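Imidazolonepropionase (Unidentified, PDB 2Q09) catalyses the third step of histidine degradation, hydrolysing a carbon-nitrogen bond of imidazolone-5-propanoate to give N-formimidoyl-L-glutamate. Local coordinates at residues K62-G67 / F375-C380; L68-T73 / V314-N319. One frame throughout, in Å; residues are numbered along the deposited sequence.

Strand 63-73 supplies one side of both contacts, and their difference illustrates how one strand can serve two parts of a fold. Contact 1 uses its first half, paired with the late strand 375-378, and contact 2 its second half. Both are buried, but the centre of contact 1 lies about 20 Å from that of the chain, the centre of contact 2 about 3 Å. The chemistry changes: contact 1 relies on regular backbone bonds, apolar packing and one indole-to-hydroxyl bond, whereas contact 2 relies on a carboxylate gripped by serines and on shared coordination of iron. The two adjoin where L376 CD1 packs 3.9 Å from L68 N, and the strand runs on to the metal site.

Contact 1 of 2, residues K62-G67 / F375-C380; sequences KLVTPG and FLVWNC
The antiparallel pairing of strand 63-66 with strand 375-378 joins the start of the first barrel strand to a strand from near the end of the chain, with V64 facing V377 and T65 facing L376. T65 and L376 form the hydrogen-bonded pair: T65 N reaches L376 O at 2.9 Å, and L376 N reaches T65 O at 2.7 Å. Two residues along, past the non-hydrogen-bonded pair V64-V377, W378 N donates to L63 O at 2.9 Å, and beyond it a water tied to L63 N bridges to the carbonyls of W378 and C380.

The side-chain bond lies on the face shared by T65 and L376. The indole of W378 reaches back so that NE1 meets T65 OG1 at 3.1 Å, almost straight (172°) and in the ring plane. The hydroxyl sits between the backbone N and the carbonyl carbon (chi1 71°), from where it also donates to P66 O, while T65 CG2 packs 3.7 Å from the same NE1. A valine here would probably leave the indole N-H without its acceptor and the P66 carbonyl without this donor.

On the other face V64 CG2 lies 3.8 Å from F375 CD1, and the F375 ring also meets W9 edge-to-face. As donor and acceptor at once, the T65 hydroxyl links the tryptophan to the backbone of strand 63-66, which probably restrains the rotation of the indole.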
loop_
_atom_site.group_PDB
_atom_site.type_symbol
_atom_site.label_atom_id
_atom_site.label_comp_id
_atom_site.label_asym_id
_atom_site.label_seq_id
_atom_site.Cartn_x
_atom_site.Cartn_y
_atom_site.Cartn_z
ATOM N N LYS A 62 20.822 5.301 18.171
ATOM C CA LYS A 62 19.420 4.956 17.904
ATOM C C LYS A 62 19.285 4.151 16.619
ATOM O O LYS A 62 20.000 4.367 15.640
ATOM C CB LYS A 62 18.536 6.197 17.744
ATOM C CG LYS A 62 18.633 7.256 18.817
ATOM C CD LYS A 62 17.878 6.916 20.082
ATOM C CE LYS A 62 17.516 8.207 20.822
ATOM N NZ LYS A 62 18.676 9.119 20.967
ATOM N N LEU A 63 18.325 3.239 16.627
ATOM C CA LEU A 63 18.039 2.393 15.479
ATOM C C LEU A 63 17.482 3.217 14.311
ATOM O O LEU A 63 16.634 4.095 14.505
ATOM C CB LEU A 63 16.997 1.351 15.881
ATOM C CG LEU A 63 16.295 0.581 14.765
ATOM C CD1 LEU A 63 17.266 -0.418 14.128
ATOM C CD2 LEU A 63 15.079 -0.159 15.367
ATOM N N VAL A 64 17.950 2.929 13.100
ATOM C CA VAL A 64 17.441 3.616 11.921
ATOM C C VAL A 64 16.997 2.564 10.910
ATOM O O VAL A 64 17.643 1.532 10.752
ATOM C CB VAL A 64 18.503 4.556 11.298
ATOM C CG1 VAL A 64 19.743 3.768 10.899
ATOM C CG2 VAL A 64 17.923 5.263 10.091
ATOM N N THR A 65 15.881 2.823 10.245
ATOM C CA THR A 65 15.343 1.890 9.260
ATOM C C THR A 65 14.824 2.688 8.068
ATOM O O THR A 65 14.693 3.901 8.126
ATOM C CB THR A 65 14.125 1.101 9.795
ATOM O OG1 THR A 65 13.005 1.987 9.904
ATOM C CG2 THR A 65 14.419 0.520 11.168
ATOM N N PRO A 66 14.525 2.005 6.962
ATOM C CA PRO A 66 13.997 2.707 5.787
ATOM C C PRO A 66 12.595 3.178 6.194
ATOM O O PRO A 66 12.041 2.665 7.180
ATOM C CB PRO A 66 13.887 1.612 4.743
ATOM C CG PRO A 66 14.971 0.644 5.127
ATOM C CD PRO A 66 14.818 0.599 6.646
ATOM N N GLY A 67 12.039 4.159 5.485
ATOM C CA GLY A 67 10.706 4.627 5.822
ATOM C C GLY A 67 9.734 3.512 5.493
ATOM O O GLY A 67 9.974 2.756 4.553
ATOM N N PHE A 375 14.195 7.560 5.516
ATOM C CA PHE A 375 14.517 6.694 6.637
ATOM C C PHE A 375 13.953 7.209 7.948
ATOM O O PHE A 375 13.502 8.362 8.041
ATOM C CB PHE A 375 16.037 6.493 6.732
ATOM C CG PHE A 375 16.820 7.764 6.876
ATOM C CD1 PHE A 375 17.033 8.338 8.124
ATOM C CD2 PHE A 375 17.362 8.381 5.754
ATOM C CE1 PHE A 375 17.790 9.504 8.257
ATOM C CE2 PHE A 375 18.120 9.544 5.870
ATOM C CZ PHE A 375 18.332 10.111 7.124
ATOM N N LEU A 376 13.991 6.354 8.965
ATOM C CA LEU A 376 13.435 6.693 10.263
ATOM C C LEU A 376 14.379 6.386 11.416
ATOM O O LEU A 376 15.048 5.353 11.417
ATOM C CB LEU A 376 12.152 5.888 10.485
ATOM C CG LEU A 376 11.165 5.790 9.320
ATOM C CD1 LEU A 376 10.118 4.732 9.625
ATOM C CD2 LEU A 376 10.516 7.162 9.085
ATOM N N VAL A 377 14.407 7.271 12.406
ATOM C CA VAL A 377 15.223 7.062 13.595
ATOM C C VAL A 377 14.224 6.797 14.713
ATOM O O VAL A 377 13.390 7.651 15.026
ATOM C CB VAL A 377 16.054 8.299 13.955
ATOM C CG1 VAL A 377 16.796 8.054 15.269
ATOM C CG2 VAL A 377 17.048 8.602 12.844
ATOM N N TRP A 378 14.302 5.609 15.308
ATOM C CA TRP A 378 13.371 5.227 16.364
ATOM C C TRP A 378 13.944 5.318 17.762
ATOM O O TRP A 378 15.158 5.398 17.943
ATOM C CB TRP A 378 12.905 3.794 16.158
ATOM C CG TRP A 378 12.301 3.520 14.824
ATOM C CD1 TRP A 378 12.953 3.153 13.679
ATOM C CD2 TRP A 378 10.907 3.531 14.508
ATOM N NE1 TRP A 378 12.047 2.928 12.669
ATOM C CE2 TRP A 378 10.783 3.155 13.151
ATOM C CE3 TRP A 378 9.748 3.830 15.242
ATOM C CZ2 TRP A 378 9.538 3.050 12.514
ATOM C CZ3 TRP A 378 8.506 3.725 14.608
ATOM C CH2 TRP A 378 8.416 3.340 13.255
ATOM N N ASN A 379 13.069 5.292 18.761
ATOM C CA ASN A 379 13.530 5.325 20.134
ATOM C C ASN A 379 13.461 3.914 20.720
ATOM O O ASN A 379 13.780 3.710 21.889
ATOM C CB ASN A 379 12.717 6.318 20.977
ATOM C CG ASN A 379 11.255 5.941 21.088
ATOM O OD1 ASN A 379 10.803 4.944 20.523
ATOM N ND2 ASN A 379 10.502 6.747 21.825
ATOM N N CYS A 380 13.049 2.941 19.908
ATOM C CA CYS A 380 13.000 1.567 20.392
ATOM C C CYS A 380 14.295 0.855 19.999
ATOM O O CYS A 380 14.954 1.219 19.023
ATOM C CB CYS A 380 11.761 0.824 19.868
ATOM S SG CYS A 380 11.476 0.887 18.097
HETATM O O HOH W 1 16.606 3.321 19.044
#

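Contact 2 of 2, residues L68-T73 / V314-N319; sequences LIDCHT and VSSDIN. With FE (Fe (III) ion), chain B; DI6 (3-[(4S)-2,5-dioxoimidazolidin-4-yl]propanoic acid), chain C.
S315, H72 and D70 lose the most surface where the second half of strand 63-73 meets the loop following strand 312-314. The D70 carboxylate reaches the loop because CG stands anti to the backbone N (chi1 -159°), and three donors grip it. S315 OG gives a very short bond of 2.5 Å to OD2, S316 N adds a nearly straight one (171°) to the same oxygen through its syn lone pair, and S316 OG takes the syn lone pair of OD1 at 2.6 Å. S315 OG lies 3.3 Å from H72 CB. A water links I69 O and C71 N to V314 O, bridging the two segments.

Beyond the serines the same segments converge on iron. H72 NE2 binds it at 2.2 Å and D317 OD1 at 2.3 Å; the two side chains run side by side, with ring and carboxylate planes 79° apart and OD1 at the ring's edge. H74 and H242 complete the protein ligands, and D264 OD1 is hydrogen-bonded to H72 ND1, a second-shell bond that would help hold the ring's rotation. The metal-bound water donates to D317 OD2 at 2.6 Å, close to the bound inhibitor, whose C7 lies near N319 OD1. With three donors, the buried D70 is likely to stay charged, its serine bonds joining the first barrel strand, with H72, to the D317 loop after the last, as in amidohydrolase barrels.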
loop_
_atom_site.group_PDB
_atom_site.type_symbol
_atom_site.label_atom_id
_atom_site.label_comp_id
_atom_site.label_asym_id
_atom_site.label_seq_id
_atom_site.Cartn_x
_atom_site.Cartn_y
_atom_site.Cartn_z
ATOM N N LEU A 68 8.639 3.398 6.234
ATOM C CA LEU A 68 7.685 2.327 5.963
ATOM C C LEU A 68 6.838 2.662 4.736
ATOM O O LEU A 68 6.630 3.835 4.401
ATOM C CB LEU A 68 6.793 2.080 7.182
ATOM C CG LEU A 68 7.524 1.877 8.518
ATOM C CD1 LEU A 68 6.509 1.496 9.586
ATOM C CD2 LEU A 68 8.606 0.802 8.390
ATOM N N ILE A 69 6.372 1.615 4.067
ATOM C CA ILE A 69 5.564 1.763 2.868
ATOM C C ILE A 69 4.264 0.961 2.968
ATOM O O ILE A 69 4.308 -0.243 3.228
ATOM C CB ILE A 69 6.372 1.273 1.646
ATOM C CG1 ILE A 69 7.696 2.047 1.573
ATOM C CG2 ILE A 69 5.577 1.446 0.356
ATOM C CD1 ILE A 69 8.657 1.535 0.512
ATOM N N ASP A 70 3.132 1.632 2.748
ATOM C CA ASP A 70 1.798 1.007 2.782
ATOM C C ASP A 70 1.354 0.999 1.319
ATOM O O ASP A 70 0.843 1.998 0.806
ATOM C CB ASP A 70 0.844 1.860 3.632
ATOM C CG ASP A 70 -0.359 1.082 4.130
ATOM O OD1 ASP A 70 -1.162 1.684 4.870
ATOM O OD2 ASP A 70 -0.501 -0.114 3.795
ATOM N N CYS A 71 1.548 -0.134 0.654
ATOM C CA CYS A 71 1.272 -0.253 -0.774
ATOM C C CYS A 71 -0.136 -0.592 -1.248
ATOM O O CYS A 71 -0.323 -0.862 -2.435
ATOM C CB CYS A 71 2.252 -1.263 -1.386
ATOM S SG CYS A 71 2.051 -2.996 -0.789
ATOM N N HIS A 72 -1.118 -0.567 -0.353
ATOM C CA HIS A 72 -2.481 -0.892 -0.748
ATOM C C HIS A 72 -3.512 -0.239 0.163
ATOM O O HIS A 72 -3.852 -0.784 1.211
ATOM C CB HIS A 72 -2.662 -2.415 -0.738
ATOM C CG HIS A 72 -4.025 -2.876 -1.162
ATOM N ND1 HIS A 72 -4.214 -3.839 -2.128
ATOM C CD2 HIS A 72 -5.262 -2.538 -0.726
ATOM C CE1 HIS A 72 -5.506 -4.075 -2.271
ATOM N NE2 HIS A 72 -6.164 -3.298 -1.430
ATOM N N THR A 73 -3.990 0.945 -0.214
ATOM C CA THR A 73 -5.017 1.592 0.593
ATOM C C THR A 73 -6.113 2.237 -0.240
ATOM O O THR A 73 -5.932 2.501 -1.431
ATOM C CB THR A 73 -4.448 2.684 1.541
ATOM O OG1 THR A 73 -4.415 3.950 0.867
ATOM C CG2 THR A 73 -3.038 2.326 1.997
ATOM N N VAL A 314 3.049 -6.546 3.019
ATOM C CA VAL A 314 1.967 -6.473 3.994
ATOM C C VAL A 314 1.433 -5.044 3.933
ATOM O O VAL A 314 2.220 -4.090 3.923
ATOM C CB VAL A 314 2.462 -6.758 5.426
ATOM C CG1 VAL A 314 1.344 -6.464 6.424
ATOM C CG2 VAL A 314 2.896 -8.217 5.554
ATOM N N SER A 315 0.108 -4.894 3.890
ATOM C CA SER A 315 -0.493 -3.568 3.811
ATOM C C SER A 315 -1.771 -3.481 4.647
ATOM O O SER A 315 -2.375 -4.500 4.965
ATOM C CB SER A 315 -0.797 -3.225 2.347
ATOM O OG SER A 315 -1.298 -1.898 2.239
ATOM N N SER A 316 -2.182 -2.258 4.974
ATOM C CA SER A 316 -3.366 -2.010 5.796
ATOM C C SER A 316 -4.715 -2.145 5.085
ATOM O O SER A 316 -5.741 -2.408 5.729
ATOM C CB SER A 316 -3.281 -0.606 6.400
ATOM O OG SER A 316 -3.360 0.378 5.371
ATOM N N ASP A 317 -4.710 -1.968 3.766
ATOM C CA ASP A 317 -5.939 -2.035 2.973
ATOM C C ASP A 317 -6.991 -1.087 3.547
ATOM O O ASP A 317 -8.188 -1.354 3.460
ATOM C CB ASP A 317 -6.495 -3.468 2.927
ATOM C CG ASP A 317 -7.665 -3.617 1.956
ATOM O OD1 ASP A 317 -7.665 -2.904 0.926
ATOM O OD2 ASP A 317 -8.569 -4.451 2.204
ATOM N N ILE A 318 -6.543 0.023 4.129
ATOM C CA ILE A 318 -7.471 1.000 4.719
ATOM C C ILE A 318 -8.655 1.271 3.797
ATOM O O ILE A 318 -8.472 1.750 2.678
ATOM C CB ILE A 318 -6.796 2.363 4.987
ATOM C CG1 ILE A 318 -5.678 2.212 6.014
ATOM C CG2 ILE A 318 -7.846 3.380 5.492
ATOM C CD1 ILE A 318 -4.868 3.491 6.214
ATOM N N ASN A 319 -9.861 0.969 4.263
ATOM C CA ASN A 319 -11.055 1.208 3.467
ATOM C C ASN A 319 -12.263 1.149 4.394
ATOM O O ASN A 319 -12.289 0.373 5.367
ATOM C CB ASN A 319 -11.151 0.196 2.317
ATOM C CG ASN A 319 -11.700 -1.138 2.751
ATOM O OD1 ASN A 319 -12.901 -1.278 3.025
ATOM N ND2 ASN A 319 -10.824 -2.137 2.815
HETATM FE FE FE B . -8.328 -3.075 -1.265
HETATM N N1 DI6 C . -12.131 -5.987 -1.495
HETATM C C2 DI6 C . -12.295 -5.455 -0.265
HETATM O O2 DI6 C . -12.245 -6.039 0.802
HETATM C C3 DI6 C . -12.546 -3.943 -0.489
HETATM N N4 DI6 C . -12.495 -3.834 -1.964
HETATM C C5 DI6 C . -12.245 -5.063 -2.458
HETATM O O5 DI6 C . -12.127 -5.305 -3.650
HETATM C C6 DI6 C . -13.896 -3.526 0.077
HETATM C C7 DI6 C . -14.188 -2.037 -0.122
HETATM C C8 DI6 C . -15.537 -1.560 0.438
HETATM O O9 DI6 C . -15.693 -0.333 0.591
HETATM O O10 DI6 C . -16.438 -2.389 0.728
HETATM O O HOH W 2 2.839 -2.101 2.260
HETATM O O HOH W 3 -9.731 -4.707 -0.113
#